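Side-chain contacts in phosphotriesterase family protein (Listeria monocytogenes serotype 4b str. H7858, PDB 3PNZ), which hydrolyses lactones, probably those of phosphorylated sugars, at a zinc centre held in an amidohydrolase-fold barrel: residues K242-P247 / K276-H281; P107-I112 / G142-P147; G17-H22 / D320-C325; D43-S48 / S82-I87. One frame throughout, in Å; residues are numbered along the deposited sequence.

Contact 1 (K242-P247 / K276-H281). With PO4 (phosphate ion), chain L.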
loop_
_atom_site.group_PDB
_atom_site.type_symbol
_atom_site.label_atom_id
_atom_site.label_comp_id
_atom_site.label_asym_id
_atom_site.label_seq_id
_atom_site.Cartn_x
_atom_site.Cartn_y
_atom_site.Cartn_z
ATOM N N LYS A 242 -4.073 -10.606 -11.297
ATOM C CA LYS A 242 -3.680 -11.808 -10.555
ATOM C C LYS A 242 -4.676 -12.940 -10.780
ATOM O O LYS A 242 -5.508 -13.258 -9.927
ATOM C CB LYS A 242 -3.445 -11.498 -9.070
ATOM C CG LYS A 242 -2.326 -10.460 -8.898
ATOM C CD LYS A 242 -1.815 -10.362 -7.471
ATOM C CE LYS A 242 -0.751 -9.253 -7.366
ATOM N NZ LYS A 242 -0.078 -9.240 -6.036
ATOM N N ILE A 243 -4.581 -13.538 -11.965
ATOM C CA ILE A 243 -5.517 -14.564 -12.400
ATOM C C ILE A 243 -5.508 -15.772 -11.475
ATOM O O ILE A 243 -6.516 -16.469 -11.344
ATOM C CB ILE A 243 -5.216 -15.015 -13.850
ATOM C CG1 ILE A 243 -5.194 -13.806 -14.791
ATOM C CG2 ILE A 243 -6.237 -16.046 -14.316
ATOM C CD1 ILE A 243 -6.481 -12.983 -14.762
ATOM N N LYS A 244 -4.379 -16.019 -10.817
ATOM C CA LYS A 244 -4.297 -17.132 -9.870
ATOM C C LYS A 244 -5.256 -16.959 -8.693
ATOM O O LYS A 244 -5.613 -17.936 -8.035
ATOM C CB LYS A 244 -2.869 -17.319 -9.355
ATOM C CG LYS A 244 -2.346 -16.189 -8.479
ATOM C CD LYS A 244 -0.845 -16.360 -8.214
ATOM C CE LYS A 244 -0.322 -15.348 -7.207
ATOM N NZ LYS A 244 1.115 -15.570 -6.872
ATOM N N TYR A 245 -5.667 -15.724 -8.420
ATOM C CA TYR A 245 -6.625 -15.474 -7.342
ATOM C C TYR A 245 -8.055 -15.368 -7.869
ATOM O O TYR A 245 -8.984 -15.896 -7.265
ATOM C CB TYR A 245 -6.257 -14.214 -6.550
ATOM C CG TYR A 245 -4.962 -14.326 -5.785
ATOM C CD1 TYR A 245 -4.699 -15.436 -4.989
ATOM C CD2 TYR A 245 -4.009 -13.314 -5.842
ATOM C CE1 TYR A 245 -3.516 -15.543 -4.283
ATOM C CE2 TYR A 245 -2.823 -13.408 -5.132
ATOM C CZ TYR A 245 -2.582 -14.534 -4.360
ATOM O OH TYR A 245 -1.404 -14.643 -3.652
ATOM N N ALA A 246 -8.224 -14.700 -9.007
ATOM C CA ALA A 246 -9.546 -14.526 -9.605
ATOM C C ALA A 246 -9.393 -14.040 -11.032
ATOM O O ALA A 246 -8.401 -13.401 -11.356
ATOM C CB ALA A 246 -10.365 -13.517 -8.798
ATOM N N PRO A 247 -10.381 -14.332 -11.894
ATOM C CA PRO A 247 -10.352 -13.745 -13.241
ATOM C C PRO A 247 -10.619 -12.254 -13.132
ATOM O O PRO A 247 -11.257 -11.812 -12.171
ATOM C CB PRO A 247 -11.517 -14.436 -13.954
ATOM C CG PRO A 247 -12.434 -14.872 -12.850
ATOM C CD PRO A 247 -11.547 -15.211 -11.693
ATOM N N LYS A 276 9.574 -10.555 -9.174
ATOM C CA LYS A 276 10.334 -10.437 -10.412
ATOM C C LYS A 276 9.465 -10.852 -11.596
ATOM O O LYS A 276 9.466 -10.199 -12.641
ATOM C CB LYS A 276 11.592 -11.313 -10.365
ATOM C CG LYS A 276 12.729 -10.771 -9.491
ATOM C CD LYS A 276 14.013 -11.575 -9.734
ATOM C CE LYS A 276 15.224 -10.985 -9.011
ATOM N NZ LYS A 276 15.239 -11.307 -7.557
ATOM N N THR A 277 8.708 -11.934 -11.415
ATOM C CA THR A 277 7.863 -12.461 -12.484
ATOM C C THR A 277 6.667 -11.564 -12.787
ATOM O O THR A 277 5.941 -11.805 -13.750
ATOM C CB THR A 277 7.354 -13.879 -12.163
ATOM O OG1 THR A 277 6.755 -13.889 -10.862
ATOM C CG2 THR A 277 8.510 -14.887 -12.196
ATOM N N TYR A 278 6.468 -10.527 -11.973
ATOM C CA TYR A 278 5.400 -9.567 -12.217
ATOM C C TYR A 278 5.916 -8.328 -12.950
ATOM O O TYR A 278 5.159 -7.639 -13.637
ATOM C CB TYR A 278 4.773 -9.120 -10.906
ATOM C CG TYR A 278 3.901 -10.134 -10.196
ATOM C CD1 TYR A 278 3.557 -11.346 -10.793
ATOM C CD2 TYR A 278 3.426 -9.876 -8.916
ATOM C CE1 TYR A 278 2.753 -12.269 -10.126
ATOM C CE2 TYR A 278 2.623 -10.788 -8.244
ATOM C CZ TYR A 278 2.290 -11.982 -8.855
ATOM O OH TYR A 278 1.489 -12.888 -8.190
ATOM N N TYR A 279 7.200 -8.028 -12.776
ATOM C CA TYR A 279 7.824 -6.896 -13.449
ATOM C C TYR A 279 8.164 -7.245 -14.892
ATOM O O TYR A 279 8.668 -8.334 -15.178
ATOM C CB TYR A 279 9.085 -6.463 -12.702
ATOM C CG TYR A 279 8.849 -5.347 -11.709
ATOM C CD1 TYR A 279 8.173 -5.575 -10.509
ATOM C CD2 TYR A 279 9.310 -4.064 -11.969
ATOM C CE1 TYR A 279 7.953 -4.542 -9.598
ATOM C CE2 TYR A 279 9.098 -3.034 -11.076
ATOM C CZ TYR A 279 8.429 -3.271 -9.894
ATOM O OH TYR A 279 8.232 -2.219 -9.029
ATOM N N LYS A 280 7.877 -6.317 -15.796
ATOM C CA LYS A 280 8.191 -6.494 -17.199
ATOM C C LYS A 280 9.699 -6.657 -17.380
ATOM O O LYS A 280 10.166 -7.542 -18.106
ATOM C CB LYS A 280 7.682 -5.296 -18.000
ATOM C CG LYS A 280 7.891 -5.407 -19.501
ATOM C CD LYS A 280 7.325 -4.197 -20.226
ATOM C CE LYS A 280 7.471 -4.334 -21.738
ATOM N NZ LYS A 280 6.996 -3.106 -22.446
ATOM N N HIS A 281 10.468 -5.819 -16.694
ATOM C CA HIS A 281 11.906 -5.763 -16.952
ATOM C C HIS A 281 12.763 -6.628 -16.030
ATOM O O HIS A 281 13.992 -6.577 -16.085
ATOM C CB HIS A 281 12.377 -4.305 -16.995
ATOM C CG HIS A 281 11.703 -3.511 -18.067
ATOM N ND1 HIS A 281 12.138 -3.514 -19.375
ATOM C CD2 HIS A 281 10.598 -2.730 -18.039
ATOM C CE1 HIS A 281 11.341 -2.751 -20.104
ATOM N NE2 HIS A 281 10.399 -2.265 -19.316
HETATM P P PO4 L . 1.414 -12.462 -4.624
HETATM O O1 PO4 L . 2.037 -13.798 -4.926
HETATM O O2 PO4 L . 2.509 -11.503 -4.210
HETATM O O3 PO4 L . 0.747 -11.913 -5.863
HETATM O O4 PO4 L . 0.409 -12.583 -3.496
#

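Contact 2 (P107-I112 / G142-P147)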
loop_
_atom_site.group_PDB
_atom_site.type_symbol
_atom_site.label_atom_id
_atom_site.label_comp_id
_atom_site.label_asym_id
_atom_site.label_seq_id
_atom_site.Cartn_x
_atom_site.Cartn_y
_atom_site.Cartn_z
ATOM N N PRO A 107 21.643 -4.606 9.886
ATOM C CA PRO A 107 22.543 -3.789 10.707
ATOM C C PRO A 107 22.138 -2.319 10.730
ATOM O O PRO A 107 22.265 -1.672 11.768
ATOM C CB PRO A 107 23.895 -3.945 10.004
ATOM C CG PRO A 107 23.797 -5.243 9.279
ATOM C CD PRO A 107 22.368 -5.342 8.835
ATOM N N GLU A 108 21.658 -1.810 9.602
ATOM C CA GLU A 108 21.301 -0.400 9.483
ATOM C C GLU A 108 20.133 0.011 10.379
ATOM O O GLU A 108 19.972 1.190 10.693
ATOM C CB GLU A 108 20.977 -0.045 8.029
ATOM C CG GLU A 108 22.159 -0.143 7.070
ATOM C CD GLU A 108 22.374 -1.545 6.528
ATOM O OE1 GLU A 108 21.661 -2.476 6.963
ATOM O OE2 GLU A 108 23.259 -1.716 5.661
ATOM N N LEU A 109 19.310 -0.954 10.776
ATOM C CA LEU A 109 18.133 -0.651 11.581
ATOM C C LEU A 109 18.433 -0.596 13.072
ATOM O O LEU A 109 17.693 0.019 13.838
ATOM C CB LEU A 109 17.030 -1.684 11.330
ATOM C CG LEU A 109 16.315 -1.613 9.982
ATOM C CD1 LEU A 109 15.308 -2.749 9.868
ATOM C CD2 LEU A 109 15.626 -0.270 9.821
ATOM N N LYS A 110 19.506 -1.254 13.490
ATOM C CA LYS A 110 19.764 -1.413 14.920
ATOM C C LYS A 110 19.974 -0.093 15.668
ATOM O O LYS A 110 19.503 0.057 16.794
ATOM C CB LYS A 110 20.905 -2.403 15.168
ATOM C CG LYS A 110 20.604 -3.780 14.596
ATOM C CD LYS A 110 21.333 -4.906 15.316
ATOM C CE LYS A 110 20.849 -6.252 14.790
ATOM N NZ LYS A 110 21.467 -7.411 15.487
ATOM N N PRO A 111 20.672 0.869 15.041
ATOM C CA PRO A 111 20.801 2.190 15.667
ATOM C C PRO A 111 19.448 2.882 15.836
ATOM O O PRO A 111 19.292 3.730 16.719
ATOM C CB PRO A 111 21.662 2.969 14.666
ATOM C CG PRO A 111 22.425 1.933 13.931
ATOM C CD PRO A 111 21.502 0.749 13.829
ATOM N N ILE A 112 18.485 2.536 14.990
ATOM C CA ILE A 112 17.170 3.174 15.027
ATOM C C ILE A 112 16.196 2.416 15.925
ATOM O O ILE A 112 15.513 3.008 16.761
ATOM C CB ILE A 112 16.560 3.277 13.615
ATOM C CG1 ILE A 112 17.500 4.045 12.684
ATOM C CG2 ILE A 112 15.186 3.937 13.673
ATOM C CD1 ILE A 112 17.179 3.874 11.218
ATOM N N GLY A 142 12.290 10.782 8.659
ATOM C CA GLY A 142 12.713 10.050 7.481
ATOM C C GLY A 142 12.729 8.548 7.692
ATOM O O GLY A 142 12.784 8.061 8.822
ATOM N N LEU A 143 12.676 7.810 6.590
ATOM C CA LEU A 143 12.725 6.354 6.641
ATOM C C LEU A 143 14.154 5.827 6.795
ATOM O O LEU A 143 15.040 6.183 6.024
ATOM C CB LEU A 143 12.087 5.770 5.378
ATOM C CG LEU A 143 10.570 5.934 5.238
ATOM C CD1 LEU A 143 10.158 5.995 3.769
ATOM C CD2 LEU A 143 9.821 4.828 5.980
ATOM N N GLU A 144 14.362 4.976 7.795
ATOM C CA GLU A 144 15.599 4.200 7.919
ATOM C C GLU A 144 16.891 5.005 7.811
ATOM O O GLU A 144 17.813 4.612 7.095
ATOM C CB GLU A 144 15.612 3.076 6.882
ATOM C CG GLU A 144 14.392 2.198 6.995
ATOM C CD GLU A 144 14.502 0.910 6.203
ATOM O OE1 GLU A 144 13.538 0.123 6.264
ATOM O OE2 GLU A 144 15.532 0.685 5.529
ATOM N N GLY A 145 16.957 6.122 8.525
ATOM C CA GLY A 145 18.163 6.935 8.544
ATOM C C GLY A 145 18.358 7.836 7.336
ATOM O O GLY A 145 19.379 8.522 7.231
ATOM N N THR A 146 17.393 7.844 6.419
ATOM C CA THR A 146 17.466 8.702 5.241
ATOM C C THR A 146 16.596 9.937 5.460
ATOM O O THR A 146 15.809 9.983 6.408
ATOM C CB THR A 146 16.966 7.973 3.974
ATOM O OG1 THR A 146 15.530 7.952 3.976
ATOM C CG2 THR A 146 17.517 6.539 3.912
ATOM N N PRO A 147 16.723 10.939 4.577
ATOM C CA PRO A 147 15.875 12.131 4.680
ATOM C C PRO A 147 14.535 11.980 3.968
ATOM O O PRO A 147 13.793 12.958 3.877
ATOM C CB PRO A 147 16.693 13.212 3.951
ATOM C CG PRO A 147 17.975 12.542 3.503
ATOM C CD PRO A 147 17.725 11.079 3.512
#

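Contact 3 (G17-H22 / D320-C325). With ZN (zinc ion), chain I.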
loop_
_atom_site.group_PDB
_atom_site.type_symbol
_atom_site.label_atom_id
_atom_site.label_comp_id
_atom_site.label_asym_id
_atom_site.label_seq_id
_atom_site.Cartn_x
_atom_site.Cartn_y
_atom_site.Cartn_z
ATOM N N GLY A 17 -2.037 13.537 -9.345
ATOM C CA GLY A 17 -2.286 12.983 -10.661
ATOM C C GLY A 17 -2.588 11.493 -10.643
ATOM O O GLY A 17 -3.014 10.950 -9.617
ATOM N N PHE A 18 -2.360 10.848 -11.783
ATOM C CA PHE A 18 -2.671 9.435 -11.971
ATOM C C PHE A 18 -1.810 8.573 -11.052
ATOM O O PHE A 18 -0.583 8.622 -11.114
ATOM C CB PHE A 18 -2.463 9.033 -13.440
ATOM C CG PHE A 18 -3.012 7.682 -13.771
ATOM C CD1 PHE A 18 -4.285 7.549 -14.293
ATOM C CD2 PHE A 18 -2.258 6.545 -13.547
ATOM C CE1 PHE A 18 -4.805 6.295 -14.587
ATOM C CE2 PHE A 18 -2.767 5.293 -13.844
ATOM C CZ PHE A 18 -4.042 5.170 -14.361
ATOM N N THR A 19 -2.455 7.784 -10.195
ATOM C CA THR A 19 -1.760 7.134 -9.087
ATOM C C THR A 19 -2.061 5.640 -8.988
ATOM O O THR A 19 -3.223 5.235 -9.082
ATOM C CB THR A 19 -2.178 7.758 -7.723
ATOM O OG1 THR A 19 -1.830 9.152 -7.692
ATOM C CG2 THR A 19 -1.487 7.048 -6.556
ATOM N N TYR A 20 -1.016 4.841 -8.795
ATOM C CA TYR A 20 -1.167 3.448 -8.356
ATOM C C TYR A 20 -1.089 3.439 -6.840
ATOM O O TYR A 20 -0.090 3.870 -6.272
ATOM C CB TYR A 20 -0.032 2.568 -8.896
ATOM C CG TYR A 20 -0.102 2.169 -10.361
ATOM C CD1 TYR A 20 -1.222 2.427 -11.140
ATOM C CD2 TYR A 20 0.967 1.515 -10.954
ATOM C CE1 TYR A 20 -1.268 2.054 -12.486
ATOM C CE2 TYR A 20 0.933 1.134 -12.291
ATOM C CZ TYR A 20 -0.182 1.400 -13.051
ATOM O OH TYR A 20 -0.197 1.017 -14.383
ATOM N N SER A 21 -2.117 2.911 -6.186
ATOM C CA SER A 21 -2.274 3.067 -4.738
ATOM C C SER A 21 -1.596 2.036 -3.822
ATOM O O SER A 21 -1.626 2.200 -2.609
ATOM C CB SER A 21 -3.761 3.157 -4.383
ATOM O OG SER A 21 -4.329 4.355 -4.880
ATOM N N HIS A 22 -0.998 0.987 -4.381
ATOM C CA HIS A 22 -0.306 -0.015 -3.569
ATOM C C HIS A 22 0.676 -0.807 -4.423
ATOM O O HIS A 22 0.276 -1.709 -5.158
ATOM C CB HIS A 22 -1.296 -0.985 -2.904
ATOM C CG HIS A 22 -0.644 -1.995 -2.008
ATOM N ND1 HIS A 22 -0.872 -2.040 -0.649
ATOM C CD2 HIS A 22 0.245 -2.985 -2.269
ATOM C CE1 HIS A 22 -0.164 -3.018 -0.115
ATOM N NE2 HIS A 22 0.523 -3.606 -1.076
ATOM N N ASP A 320 -9.040 11.163 -8.493
ATOM C CA ASP A 320 -9.804 11.826 -7.433
ATOM C C ASP A 320 -9.705 11.103 -6.089
ATOM O O ASP A 320 -9.454 11.726 -5.065
ATOM C CB ASP A 320 -11.273 11.986 -7.825
ATOM C CG ASP A 320 -11.458 12.831 -9.076
ATOM O OD1 ASP A 320 -10.528 13.572 -9.440
ATOM O OD2 ASP A 320 -12.537 12.746 -9.695
ATOM N N ASN A 321 -9.886 9.782 -6.104
ATOM C CA ASN A 321 -9.896 9.014 -4.858
ATOM C C ASN A 321 -8.537 8.990 -4.140
ATOM O O ASN A 321 -8.473 9.222 -2.932
ATOM C CB ASN A 321 -10.473 7.594 -5.082
ATOM C CG ASN A 321 -11.929 7.622 -5.553
ATOM O OD1 ASN A 321 -12.560 8.686 -5.612
ATOM N ND2 ASN A 321 -12.479 6.451 -5.866
ATOM N N PRO A 322 -7.446 8.707 -4.870
ATOM C CA PRO A 322 -6.134 8.801 -4.210
ATOM C C PRO A 322 -5.836 10.209 -3.682
ATOM O O PRO A 322 -5.200 10.348 -2.645
ATOM C CB PRO A 322 -5.143 8.440 -5.326
ATOM C CG PRO A 322 -5.936 7.596 -6.280
ATOM C CD PRO A 322 -7.351 8.125 -6.223
ATOM N N ALA A 323 -6.286 11.241 -4.386
ATOM C CA ALA A 323 -6.060 12.609 -3.902
ATOM C C ALA A 323 -6.795 12.866 -2.587
ATOM O O ALA A 323 -6.319 13.624 -1.745
ATOM C CB ALA A 323 -6.470 13.623 -4.957
ATOM N N ARG A 324 -7.952 12.241 -2.404
ATOM C CA ARG A 324 -8.683 12.358 -1.150
ATOM C C ARG A 324 -8.065 11.485 -0.052
ATOM O O ARG A 324 -7.919 11.914 1.095
ATOM C CB ARG A 324 -10.164 12.011 -1.346
ATOM C CG ARG A 324 -11.010 12.212 -0.084
ATOM C CD ARG A 324 -12.520 12.197 -0.353
ATOM N NE ARG A 324 -13.039 10.873 -0.707
ATOM C CZ ARG A 324 -13.581 10.017 0.159
ATOM N NH1 ARG A 324 -13.678 10.327 1.448
ATOM N NH2 ARG A 324 -14.024 8.835 -0.264
ATOM N N CYS A 325 -7.672 10.270 -0.420
ATOM C CA CYS A 325 -7.185 9.301 0.558
ATOM C C CYS A 325 -5.818 9.665 1.138
ATOM O O CYS A 325 -5.616 9.606 2.349
ATOM C CB CYS A 325 -7.151 7.895 -0.057
ATOM S SG CYS A 325 -6.512 6.610 1.064
HETATM ZN ZN ZN I . 2.053 -5.073 -0.911
#

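Contact 4 (D43-S48 / S82-I87)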
loop_
_atom_site.group_PDB
_atom_site.type_symbol
_atom_site.label_atom_id
_atom_site.label_comp_id
_atom_site.label_asym_id
_atom_site.label_seq_id
_atom_site.Cartn_x
_atom_site.Cartn_y
_atom_site.Cartn_z
ATOM N N ASP A 43 15.399 -6.720 -6.417
ATOM C CA ASP A 43 16.731 -6.361 -5.946
ATOM C C ASP A 43 17.634 -5.752 -7.013
ATOM O O ASP A 43 18.857 -5.790 -6.877
ATOM C CB ASP A 43 17.398 -7.593 -5.332
ATOM C CG ASP A 43 17.478 -8.758 -6.305
ATOM O OD1 ASP A 43 17.054 -8.606 -7.474
ATOM O OD2 ASP A 43 17.978 -9.828 -5.900
ATOM N N ASP A 44 17.037 -5.189 -8.060
ATOM C CA ASP A 44 17.804 -4.521 -9.114
ATOM C C ASP A 44 17.219 -3.152 -9.451
ATOM O O ASP A 44 16.234 -3.048 -10.180
ATOM C CB ASP A 44 17.869 -5.388 -10.374
ATOM C CG ASP A 44 18.850 -4.853 -11.409
ATOM O OD1 ASP A 44 18.855 -3.629 -11.681
ATOM O OD2 ASP A 44 19.622 -5.667 -11.955
ATOM N N LYS A 45 17.850 -2.099 -8.941
ATOM C CA LYS A 45 17.339 -0.739 -9.110
ATOM C C LYS A 45 17.081 -0.369 -10.573
ATOM O O LYS A 45 16.062 0.239 -10.897
ATOM C CB LYS A 45 18.287 0.270 -8.438
ATOM C CG LYS A 45 17.880 1.742 -8.575
ATOM C CD LYS A 45 18.411 2.364 -9.867
ATOM C CE LYS A 45 18.504 3.888 -9.750
ATOM N NZ LYS A 45 18.959 4.505 -11.031
ATOM N N GLU A 46 17.995 -0.726 -11.467
ATOM C CA GLU A 46 17.837 -0.314 -12.858
ATOM C C GLU A 46 16.684 -1.050 -13.545
ATOM O O GLU A 46 15.995 -0.479 -14.397
ATOM C CB GLU A 46 19.144 -0.470 -13.641
ATOM C CG GLU A 46 20.296 0.405 -13.117
ATOM C CD GLU A 46 20.002 1.905 -13.165
ATOM O OE1 GLU A 46 19.139 2.340 -13.962
ATOM O OE2 GLU A 46 20.653 2.657 -12.405
ATOM N N LYS A 47 16.464 -2.307 -13.166
ATOM C CA LYS A 47 15.335 -3.061 -13.714
ATOM C C LYS A 47 13.998 -2.515 -13.197
ATOM O O LYS A 47 13.067 -2.303 -13.978
ATOM C CB LYS A 47 15.472 -4.564 -13.438
ATOM C CG LYS A 47 16.593 -5.226 -14.240
ATOM C CD LYS A 47 16.699 -6.722 -13.969
ATOM C CE LYS A 47 17.818 -7.338 -14.796
ATOM N NZ LYS A 47 17.980 -8.785 -14.522
ATOM N N SER A 48 13.913 -2.270 -11.892
ATOM C CA SER A 48 12.709 -1.663 -11.333
ATOM C C SER A 48 12.442 -0.338 -12.016
ATOM O O SER A 48 11.305 -0.023 -12.369
ATOM C CB SER A 48 12.830 -1.472 -9.823
ATOM O OG SER A 48 13.034 -2.708 -9.165
ATOM N N SER A 82 12.773 7.701 -8.319
ATOM C CA SER A 82 11.884 8.856 -8.344
ATOM C C SER A 82 12.573 10.036 -9.030
ATOM O O SER A 82 12.023 10.647 -9.948
ATOM C CB SER A 82 11.487 9.253 -6.925
ATOM O OG SER A 82 10.595 10.355 -6.938
ATOM N N LYS A 83 13.782 10.342 -8.579
ATOM C CA LYS A 83 14.550 11.437 -9.167
ATOM C C LYS A 83 14.734 11.282 -10.678
ATOM O O LYS A 83 14.502 12.225 -11.436
ATOM C CB LYS A 83 15.912 11.559 -8.484
ATOM C CG LYS A 83 16.823 12.589 -9.136
ATOM C CD LYS A 83 17.687 13.298 -8.109
ATOM C CE LYS A 83 18.647 12.346 -7.423
ATOM N NZ LYS A 83 19.646 13.105 -6.609
ATOM N N GLU A 84 15.140 10.093 -11.114
ATOM C CA GLU A 84 15.441 9.862 -12.528
ATOM C C GLU A 84 14.213 9.789 -13.438
ATOM O O GLU A 84 14.267 10.216 -14.588
ATOM C CB GLU A 84 16.323 8.617 -12.711
ATOM C CG GLU A 84 17.702 8.719 -12.073
ATOM C CD GLU A 84 18.612 7.568 -12.461
ATOM O OE1 GLU A 84 18.537 7.121 -13.625
ATOM O OE2 GLU A 84 19.398 7.110 -11.605
ATOM N N THR A 85 13.101 9.259 -12.933
ATOM C CA THR A 85 11.915 9.092 -13.765
ATOM C C THR A 85 10.924 10.240 -13.653
ATOM O O THR A 85 10.087 10.431 -14.535
ATOM C CB THR A 85 11.143 7.816 -13.384
ATOM O OG1 THR A 85 10.671 7.940 -12.037
ATOM C CG2 THR A 85 12.033 6.590 -13.505
ATOM N N GLY A 86 10.993 10.981 -12.553
ATOM C CA GLY A 86 10.039 12.043 -12.297
ATOM C C GLY A 86 8.765 11.568 -11.611
ATOM O O GLY A 86 7.875 12.372 -11.317
ATOM N N ILE A 87 8.662 10.264 -11.358
ATOM C CA ILE A 87 7.479 9.718 -10.688
ATOM C C ILE A 87 7.524 10.042 -9.204
ATOM O O ILE A 87 8.530 9.814 -8.537
ATOM C CB ILE A 87 7.371 8.183 -10.881
ATOM C CG1 ILE A 87 7.207 7.848 -12.364
ATOM C CG2 ILE A 87 6.217 7.600 -10.050
ATOM C CD1 ILE A 87 5.982 8.466 -12.994
HETATM O O HOH W 1 19.835 4.901 -14.585
#

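Contact 1 (K242-P247 / K276-H281)
A phosphate-binding pocket at the mouth of the barrel joins Lys242, Lys244 and Tyr278. The loop 242-247 follows strand 234-237 and precedes helix 248-260. Residues 276-281 lead into helix 280-283. Lys244 and Tyr278 make the direct polar link: Lys244 NZ donates to Tyr278 OH at 3.0 Å, and the two side chains cross at about a right angle. The ammonium group comes in at the edge of the tyrosine ring, near its plane. The Lys242 side chain crosses that of Tyr278 at about a right angle, with its CE 3.8 Å from Tyr278 CE2.

The phosphate, probably from the crystallisation liquor, is held between these side chains. Its O3 takes two bonds, from Tyr278 OH at 2.6 Å and from Lys242 NZ at 2.8 Å. Its O1 accepts from Lys244 NZ at 2.8 Å. Its O4 accepts from Tyr245 OH at 2.7 Å and lies at the edge of that ring. Lys244 has CG between its backbone N and carbonyl carbon (chi1 67°), and the extended chain beyond carries NZ to both oxygen partners. Arg275 NE adds a further hydrogen bond to the phosphate. Lys242 NZ also donates to the carbonyl of Asp272, a zinc ligand. Such a basic, tyrosine-lined anion site near the metal centre is consistent with recognition of the phosphate group of a phosphorylated sugar lactone.

Contact 2 (P107-I112 / G142-P147)
The nearest CA atoms across the contact are those of Leu109 and Glu144, 6.6 Å apart. Residues 107-109 have helical backbone angles and run into helix 110-113. Residues 143-146 form a type I' beta turn between helix 128-140 and strand 150-152. Glu144 and Gly145, the two central residues of the turn, both have positive phi. The turn is closed twice at one oxygen: Leu143 O accepts from Thr146 N and from Thr146 OG1. Thr146 OG1 lies 2.8 Å from Leu143 O, in the carbonyl plane and on a lone pair.

Two aliphatic side chains of 107-112 rest on this turn. Leu109 uses its CD2 branch, which lies 3.9 Å from Glu144 CG. The same methyl also meets the carboxylate carbon, Glu144 CD, at 4.0 Å, and the two side chains pass at an oblique angle. Ile112 reaches the backbone instead. Its CG1 is anti to the carbonyl carbon (chi1 -57°), and CD1 extends to the peptide link inside the turn. There Ile112 CD1 is 3.6 Å from Glu144 C and 3.5 Å from Gly145 N.

The polar end of Glu144 is held from outside the two segments. Its OE2 forms a salt bridge with Lys106, and its OE1 forms one with Arg73. Leu109 also touches Val69, on a neighbouring loop. The chemistry is therefore divided along one side chain: the glutamate stem gives Leu109 an apolar surface, while its carboxylate is probably kept charged by the two cationic side chains.

Contact 3 (G17-H22 / D320-C325)
Thr19 has CG2 anti to its backbone N and OG1 beside it (chi1 -61°), an arrangement that leaves CB and both branches close to Pro322. Ser21 has a like torsion, with OG anti to its own carbonyl carbon (chi1 -68°). The intervening Tyr20 points away from the helix, as expected of alternation along a strand.

Pro322 is the residue of the helix that meets both. Its CB lies 3.9 Å from Thr19 CB, and its CG lies 3.9 Å from Ser21 OG. The threonine and proline side chains lie alongside, running opposite ways. Thr19 OG1 is also 4.1 Å from Pro322 CB, but its bond is made within its own segment. It donates to Gly17 O at 2.9 Å and approaches from above the carbonyl plane, 44° out of it. The helix is kinked at Pro322, whose N makes no bond to the preceding turn.

The contact is buried. Leu268 of strand 267-269 touches both Ser21 and Pro322, while Thr19 packs on Thr62 and Val64 of strand 62-65. One residue beyond Ser21, His22 NE2 binds a zinc ion at 2.1 Å. His24, Asp272 and the carboxylated Lys154 bind the same metal, and His22 ND1 is hydrogen-bonded to His185. The C-terminal helix 310-325 thus packs against the first barrel strand just before its metal ligands. A first strand that leads into an HxH pair at the metal centre is the signature of the amidohydrolase form of the TIM barrel.

Contact 4 (D43-S48 / S82-I87)
A salt bridge is the direct link between the two helices. Lys45 NZ donates to Glu84 OE2 at 2.7 Å and meets the oxygen from above the carboxylate plane, 53° out of it. Lys45 is bent at its second torsion (chi2 -87°), then runs on to the glutamate. A second salt bridge, within 43-48, joins Lys45 NZ to Glu46 OE2 at 2.9 Å. One ammonium group therefore serves two carboxylates and probably offsets their mutual repulsion, as Glu46 OE2 and Glu84 OE2 are 4.7 Å apart.

These helices, 45-57 and 75-85, belong to the helical layer outside the parallel barrel strands. The network lies at their surface, between the start of one helix and the end of the other.

Water adds a second link, donating to Glu46 OE1 and to Glu84 OE1, at 2.7 Å each. Gln49 also bonds to Lys45 NZ and Glu84 OE1.

Local side-chain bonds mark the helix ends. Asp44 is the N-cap of helix 45-57, and its OD1 accepts a capping bond from Lys47 N at 3.1 Å. At the end of helix 75-85, Thr85 OG1 accepts from Ile87 N in an ST turn, and Ser82 OG donates to Ile87 O at 2.7 Å.

How the contacts relate
All four contacts lie in one TIM-barrel chain. Contact 3 joins residues 17-22 to 320-325 and encloses the others in sequence. Inside that loop, contact 4 comes first, then contact 2, then contact 1. Contacts 1 and 4 have centres 20 Å apart but touch: Tyr279 packs on Ser48, and His281 on Lys47. Contacts 1 and 2 are the most widely separated, with centres 32 Å apart. Contact 3 is buried and reaches the zinc site through His22. Contact 1 lies near the metals, with the Lys242 side chain about 7 Å from a zinc ion. The first strand and the probable substrate pocket both lead to the metal centre, while contacts 2 and 4 join outer elements.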